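Long-range contacts in probable uracil-DNA glycosylase (Acanthamoeba polyphaga mimivirus, PDB 5X55), which is a viral member of the uracil-DNA glycosylase superfamily, with a four-stranded parallel beta sheet flanked by helices: residues Leu127-Pro132 with Asn173-Leu178; Phe135-Tyr140 with Glu273-Asp278. All blocks are in the same frame, centred on the assembly; numbering follows the deposited sequence.

Contact 1 of 2, residues Leu127-Pro132 with Asn173-Leu178; sequences LLLFRP and NTMNVL
Asn176, near the end of helix 173-177, exchanges hydrogen bonds with the backbone at Leu128, at the end of a 3-10 turn, and at Phe130 in the loop that follows, through both ends of its side-chain amide. OD1 of Asn176 takes the N-H of Phe130 at 2.7 Å, with the donor standing above the carbonyl plane instead of on a lone pair. ND2 of Asn176 returns a longer but nearly straight bond to Leu128 O (3.3 Å, 173° at the hydrogen), and here acceptor and amide share a plane. Held at both ends, the amide has little freedom to flip. Its CG lies anti to the carbonyl carbon, chi1 -73°, which carries the group off the helix toward the loop.

The second polar grip runs the other way, from side chain to helix backbone. Arg131 approaches side-on and sets two nitrogens on one oxygen: NE lies 2.8 Å and NH2 3.0 Å from Asn176 O, both with that oxygen close to the guanidinium plane. Bends at chi2 and chi3 bring the guanidinium to the last carbonyls of the helix.

Flat-group and apolar packing fills in around these bonds. The Phe130 ring runs almost parallel to the Asn176 amide, 13° between planes, with CD2 of the ring 3.5 Å from ND2 of Asn176. Leu128 O sits over the centre of one face of that ring. Leu129 CD1 meets Met175 CE at 4.2 Å, and Ile98 of helix 98-102 also touches the Arg131 side chain.

Two of the four bonds use the loop's main chain and two the Arg131 side chain: one buried amide satisfies a backbone N-H and C=O, while a positive group at the carbonyl end of a short helix would probably interact favourably with the helix dipole.

Contact 2 of 2, residues Phe135-Tyr140 with Glu273-Asp278; sequences FDFFKY and ESFTAD
OD2 of Asp278 is gripped by two groups from beyond the two helical segments, a salt bridge from Lys144 NZ and a hydrogen bond with Tyr146 OH, while the same carboxylate rests against the edge of Tyr140. CE2 of Tyr140 comes 3.8 Å from CG of Asp278, and ring and carboxylate planes stand 69° apart. Pinned through OD2, the carboxylate is held where the tyrosine edge can pack against it, and the nearby lysine would be expected to favour its charged form.

Further in, the contact is aromatic. Phe137 turns an edge toward the face of Phe275 in an offset edge-to-face stack, with ring centroids 5.7 Å apart and planes at 68°; the closest carbons are CE2 of Phe137 and CZ of Phe275, at 3.9 Å. With CG anti to the backbone N, Phe137 reaches toward helix 273-286. CE1 of Phe137 lies 3.4 Å from the backbone oxygen Asp278 O, which sits near the ring plane, so the two sides of the rim, CE2 and CE1, meet a neighbouring ring and a helix carbonyl respectively. Phe275 in turn meets Phe138 along its own edge, CE1 of Phe275 to CE2 of Phe138 at 4.2 Å, the two side chains crossing at about a right angle. The face of Phe275 thus serves one phenylalanine and its edge the next.

The short helical segments run more antiparallel than parallel, at 134°, with axes 11.4 Å apart, a spacing bridged by the large rings. Tyr282, one turn on from Asp278, meets the ring of Phe137, and Val141 of helix 135-142 touches both Phe275 and Asp278. Phe258, just beyond strand 251-255, stacks edge-to-face with Phe275.

Contacts 1 and 2 have centres 13 Å apart and join directly. Leu129, from the loop of contact 1, lies against helix 135-142: its CD2 is 3.4 Å from CD2 of Phe138, and its O is 3.4 Å from CE1 of Phe135. Met175 completes the join, its CE reaching CE2 of Phe137 at 4.2 Å, so apolar packing passes from helix 173-177 to the aromatic cluster of contact 2. Along the chain the segments alternate, with 127-132 leading almost at once into 135-140. Between them Trp134 hydrogen-bonds through NE1 to Leu178 O and touches Met175, tying the short connection back to the second segment of contact 1.

Contact 1 of 2, residues Leu127-Pro132 with Asn173-Leu178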
loop_
_atom_site.group_PDB
_atom_site.type_symbol
_atom_site.label_atom_id
_atom_site.label_comp_id
_atom_site.label_asym_id
_atom_site.label_seq_id
_atom_site.Cartn_x
_atom_site.Cartn_y
_atom_site.Cartn_z
ATOM N N LEU A 127 17.779 -5.536 -5.447
ATOM C CA LEU A 127 17.749 -5.253 -6.881
ATOM C C LEU A 127 16.386 -4.805 -7.379
ATOM O O LEU A 127 16.289 -4.335 -8.515
ATOM C CB LEU A 127 18.176 -6.481 -7.680
ATOM C CG LEU A 127 19.586 -6.984 -7.406
ATOM C CD1 LEU A 127 19.882 -8.147 -8.339
ATOM C CD2 LEU A 127 20.573 -5.851 -7.606
ATOM N N LEU A 128 15.342 -4.943 -6.572
ATOM C CA LEU A 128 14.005 -4.498 -6.925
ATOM C C LEU A 128 13.715 -3.076 -6.459
ATOM O O LEU A 128 12.609 -2.571 -6.678
ATOM C CB LEU A 128 12.984 -5.474 -6.335
ATOM C CG LEU A 128 13.294 -6.900 -6.780
ATOM C CD1 LEU A 128 12.321 -7.871 -6.158
ATOM C CD2 LEU A 128 13.274 -6.980 -8.311
ATOM N N LEU A 129 14.686 -2.417 -5.847
ATOM C CA LEU A 129 14.533 -1.065 -5.320
ATOM C C LEU A 129 15.356 -0.104 -6.178
ATOM O O LEU A 129 16.578 -0.035 -6.038
ATOM C CB LEU A 129 14.973 -1.044 -3.865
ATOM C CG LEU A 129 14.765 0.260 -3.117
ATOM C CD1 LEU A 129 13.278 0.575 -3.012
ATOM C CD2 LEU A 129 15.417 0.102 -1.764
ATOM N N PHE A 130 14.679 0.655 -7.049
ATOM C CA PHE A 130 15.324 1.536 -8.028
ATOM C C PHE A 130 15.470 2.983 -7.560
ATOM O O PHE A 130 15.983 3.814 -8.323
ATOM C CB PHE A 130 14.539 1.525 -9.349
ATOM C CG PHE A 130 14.032 0.159 -9.751
ATOM C CD1 PHE A 130 14.865 -0.968 -9.683
ATOM C CD2 PHE A 130 12.717 -0.009 -10.172
ATOM C CE1 PHE A 130 14.402 -2.243 -10.059
ATOM C CE2 PHE A 130 12.233 -1.287 -10.541
ATOM C CZ PHE A 130 13.081 -2.406 -10.484
ATOM N N ARG A 131 15.020 3.320 -6.350
ATOM C CA ARG A 131 15.020 4.711 -5.900
ATOM C C ARG A 131 16.082 4.897 -4.820
ATOM O O ARG A 131 15.920 4.380 -3.703
ATOM C CB ARG A 131 13.631 5.109 -5.387
ATOM C CG ARG A 131 13.488 6.540 -4.892
ATOM C CD ARG A 131 13.522 7.591 -6.028
ATOM N NE ARG A 131 12.340 7.537 -6.880
ATOM C CZ ARG A 131 12.060 8.437 -7.823
ATOM N NH1 ARG A 131 12.875 9.463 -8.014
ATOM N NH2 ARG A 131 10.965 8.318 -8.576
ATOM N N PRO A 132 17.165 5.641 -5.103
ATOM C CA PRO A 132 18.318 5.683 -4.179
ATOM C C PRO A 132 18.016 6.246 -2.800
ATOM O O PRO A 132 18.682 5.854 -1.825
ATOM C CB PRO A 132 19.326 6.575 -4.921
ATOM C CG PRO A 132 18.915 6.550 -6.338
ATOM C CD PRO A 132 17.425 6.371 -6.357
ATOM N N ASN A 173 6.822 -0.808 -5.858
ATOM C CA ASN A 173 6.364 0.233 -6.779
ATOM C C ASN A 173 6.187 1.587 -6.097
ATOM O O ASN A 173 6.680 2.617 -6.585
ATOM C CB ASN A 173 5.045 -0.212 -7.411
ATOM C CG ASN A 173 4.900 0.236 -8.838
ATOM O OD1 ASN A 173 5.831 0.777 -9.440
ATOM N ND2 ASN A 173 3.732 -0.012 -9.406
ATOM N N THR A 174 5.452 1.615 -4.984
ATOM C CA THR A 174 5.187 2.890 -4.323
ATOM C C THR A 174 6.473 3.542 -3.833
ATOM O O THR A 174 6.618 4.767 -3.909
ATOM C CB THR A 174 4.209 2.700 -3.170
ATOM O OG1 THR A 174 3.047 2.023 -3.660
ATOM C CG2 THR A 174 3.774 4.056 -2.637
ATOM N N MET A 175 7.423 2.743 -3.346
ATOM C CA MET A 175 8.714 3.289 -2.916
ATOM C C MET A 175 9.545 3.757 -4.099
ATOM O O MET A 175 10.307 4.720 -3.978
ATOM C CB MET A 175 9.500 2.246 -2.107
ATOM C CG MET A 175 8.805 1.882 -0.775
ATOM S SD MET A 175 9.258 0.295 -0.052
ATOM C CE MET A 175 10.954 0.628 0.433
ATOM N N ASN A 176 9.422 3.089 -5.242
ATOM C CA ASN A 176 10.166 3.532 -6.411
ATOM C C ASN A 176 9.597 4.826 -6.970
ATOM O O ASN A 176 10.341 5.622 -7.553
ATOM C CB ASN A 176 10.197 2.420 -7.460
ATOM C CG ASN A 176 11.124 1.277 -7.046
ATOM O OD1 ASN A 176 12.182 1.526 -6.469
ATOM N ND2 ASN A 176 10.722 0.030 -7.311
ATOM N N VAL A 177 8.298 5.073 -6.782
ATOM C CA VAL A 177 7.767 6.381 -7.155
ATOM C C VAL A 177 8.149 7.437 -6.122
ATOM O O VAL A 177 8.544 8.541 -6.483
ATOM C CB VAL A 177 6.240 6.334 -7.349
ATOM C CG1 VAL A 177 5.724 7.742 -7.605
ATOM C CG2 VAL A 177 5.859 5.425 -8.488
ATOM N N LEU A 178 8.046 7.129 -4.829
ATOM C CA LEU A 178 8.115 8.156 -3.781
ATOM C C LEU A 178 9.309 7.987 -2.868
ATOM O O LEU A 178 9.314 7.060 -2.034
ATOM C CB LEU A 178 6.859 8.130 -2.924
ATOM C CG LEU A 178 5.657 8.945 -3.353
ATOM C CD1 LEU A 178 4.583 8.812 -2.266
ATOM C CD2 LEU A 178 6.109 10.377 -3.557
#

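Contact 2 of 2, residues Phe135-Tyr140 with Glu273-Asp278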
loop_
_atom_site.group_PDB
_atom_site.type_symbol
_atom_site.label_atom_id
_atom_site.label_comp_id
_atom_site.label_asym_id
_atom_site.label_seq_id
_atom_site.Cartn_x
_atom_site.Cartn_y
_atom_site.Cartn_z
ATOM N N PHE A 135 17.901 3.616 -0.087
ATOM C CA PHE A 135 18.994 2.679 0.166
ATOM C C PHE A 135 19.394 2.689 1.638
ATOM O O PHE A 135 19.669 1.632 2.220
ATOM C CB PHE A 135 20.193 2.993 -0.742
ATOM C CG PHE A 135 19.961 2.667 -2.220
ATOM C CD1 PHE A 135 18.816 1.985 -2.637
ATOM C CD2 PHE A 135 20.899 3.039 -3.191
ATOM C CE1 PHE A 135 18.600 1.692 -3.991
ATOM C CE2 PHE A 135 20.695 2.750 -4.550
ATOM C CZ PHE A 135 19.545 2.077 -4.954
ATOM N N ASP A 136 19.373 3.863 2.274
ATOM C CA ASP A 136 19.687 3.933 3.696
ATOM C C ASP A 136 18.722 3.078 4.501
ATOM O O ASP A 136 19.147 2.228 5.298
ATOM C CB ASP A 136 19.677 5.387 4.178
ATOM C CG ASP A 136 20.963 6.133 3.792
ATOM O OD1 ASP A 136 21.636 5.697 2.828
ATOM O OD2 ASP A 136 21.309 7.147 4.443
ATOM N N PHE A 137 17.415 3.241 4.265
ATOM C CA PHE A 137 16.471 2.370 4.949
ATOM C C PHE A 137 16.789 0.918 4.644
ATOM O O PHE A 137 16.852 0.081 5.554
ATOM C CB PHE A 137 15.031 2.700 4.556
ATOM C CG PHE A 137 14.063 1.601 4.867
ATOM C CD1 PHE A 137 13.663 1.356 6.177
ATOM C CD2 PHE A 137 13.564 0.801 3.863
ATOM C CE1 PHE A 137 12.778 0.349 6.475
ATOM C CE2 PHE A 137 12.685 -0.216 4.150
ATOM C CZ PHE A 137 12.287 -0.446 5.471
ATOM N N PHE A 138 17.072 0.615 3.376
ATOM C CA PHE A 138 17.302 -0.775 3.028
ATOM C C PHE A 138 18.578 -1.290 3.682
ATOM O O PHE A 138 18.625 -2.442 4.130
ATOM C CB PHE A 138 17.329 -0.944 1.508
ATOM C CG PHE A 138 16.724 -2.226 1.062
ATOM C CD1 PHE A 138 17.464 -3.396 1.064
ATOM C CD2 PHE A 138 15.392 -2.279 0.698
ATOM C CE1 PHE A 138 16.892 -4.591 0.678
ATOM C CE2 PHE A 138 14.812 -3.458 0.312
ATOM C CZ PHE A 138 15.558 -4.619 0.304
ATOM N N LYS A 139 19.586 -0.425 3.831
ATOM C CA LYS A 139 20.805 -0.848 4.512
ATOM C C LYS A 139 20.515 -1.189 5.970
ATOM O O LYS A 139 21.089 -2.134 6.522
ATOM C CB LYS A 139 21.869 0.247 4.392
ATOM C CG LYS A 139 23.134 0.012 5.206
ATOM C CD LYS A 139 24.108 1.179 5.039
ATOM C CE LYS A 139 25.296 1.080 5.991
ATOM N NZ LYS A 139 26.080 2.351 6.018
ATOM N N TYR A 140 19.584 -0.464 6.594
ATOM C CA TYR A 140 19.204 -0.800 7.963
ATOM C C TYR A 140 18.467 -2.133 8.018
ATOM O O TYR A 140 18.630 -2.903 8.974
ATOM C CB TYR A 140 18.346 0.312 8.569
ATOM C CG TYR A 140 17.714 -0.068 9.897
ATOM C CD1 TYR A 140 18.455 -0.043 11.081
ATOM C CD2 TYR A 140 16.371 -0.436 9.971
ATOM C CE1 TYR A 140 17.878 -0.388 12.305
ATOM C CE2 TYR A 140 15.784 -0.787 11.194
ATOM C CZ TYR A 140 16.545 -0.758 12.354
ATOM O OH TYR A 140 15.966 -1.110 13.562
ATOM N N GLU A 273 5.980 -8.986 8.156
ATOM C CA GLU A 273 5.594 -8.181 9.318
ATOM C C GLU A 273 6.768 -7.373 9.861
ATOM O O GLU A 273 6.607 -6.197 10.216
ATOM C CB GLU A 273 5.000 -9.076 10.423
ATOM C CG GLU A 273 3.595 -9.652 10.116
ATOM C CD GLU A 273 2.956 -10.439 11.282
ATOM O OE1 GLU A 273 3.641 -11.238 11.970
ATOM O OE2 GLU A 273 1.743 -10.253 11.512
ATOM N N SER A 274 7.959 -7.976 9.932
ATOM C CA SER A 274 9.089 -7.227 10.466
ATOM C C SER A 274 9.556 -6.161 9.480
ATOM O O SER A 274 9.962 -5.066 9.886
ATOM C CB SER A 274 10.243 -8.172 10.818
ATOM O OG SER A 274 9.821 -9.136 11.755
ATOM N N PHE A 275 9.526 -6.474 8.189
ATOM C CA PHE A 275 9.896 -5.488 7.182
ATOM C C PHE A 275 8.957 -4.295 7.234
ATOM O O PHE A 275 9.403 -3.148 7.282
ATOM C CB PHE A 275 9.889 -6.133 5.794
ATOM C CG PHE A 275 10.311 -5.203 4.687
ATOM C CD1 PHE A 275 11.653 -5.033 4.386
ATOM C CD2 PHE A 275 9.362 -4.515 3.941
ATOM C CE1 PHE A 275 12.059 -4.181 3.352
ATOM C CE2 PHE A 275 9.745 -3.668 2.905
ATOM C CZ PHE A 275 11.102 -3.490 2.611
ATOM N N THR A 276 7.647 -4.550 7.263
ATOM C CA THR A 276 6.681 -3.455 7.321
ATOM C C THR A 276 6.793 -2.680 8.634
ATOM O O THR A 276 6.689 -1.445 8.644
ATOM C CB THR A 276 5.263 -3.996 7.110
ATOM O OG1 THR A 276 5.182 -4.636 5.830
ATOM C CG2 THR A 276 4.236 -2.862 7.157
ATOM N N ALA A 277 7.047 -3.373 9.749
ATOM C CA ALA A 277 7.238 -2.657 11.008
ATOM C C ALA A 277 8.439 -1.728 10.930
ATOM O O ALA A 277 8.367 -0.570 11.356
ATOM C CB ALA A 277 7.395 -3.643 12.165
ATOM N N ASP A 278 9.551 -2.209 10.357
ATOM C CA ASP A 278 10.713 -1.342 10.189
ATOM C C ASP A 278 10.448 -0.211 9.194
ATOM O O ASP A 278 11.025 0.871 9.324
ATOM C CB ASP A 278 11.924 -2.166 9.749
ATOM C CG ASP A 278 12.589 -2.897 10.905
ATOM O OD1 ASP A 278 12.395 -2.489 12.071
ATOM O OD2 ASP A 278 13.308 -3.885 10.645
#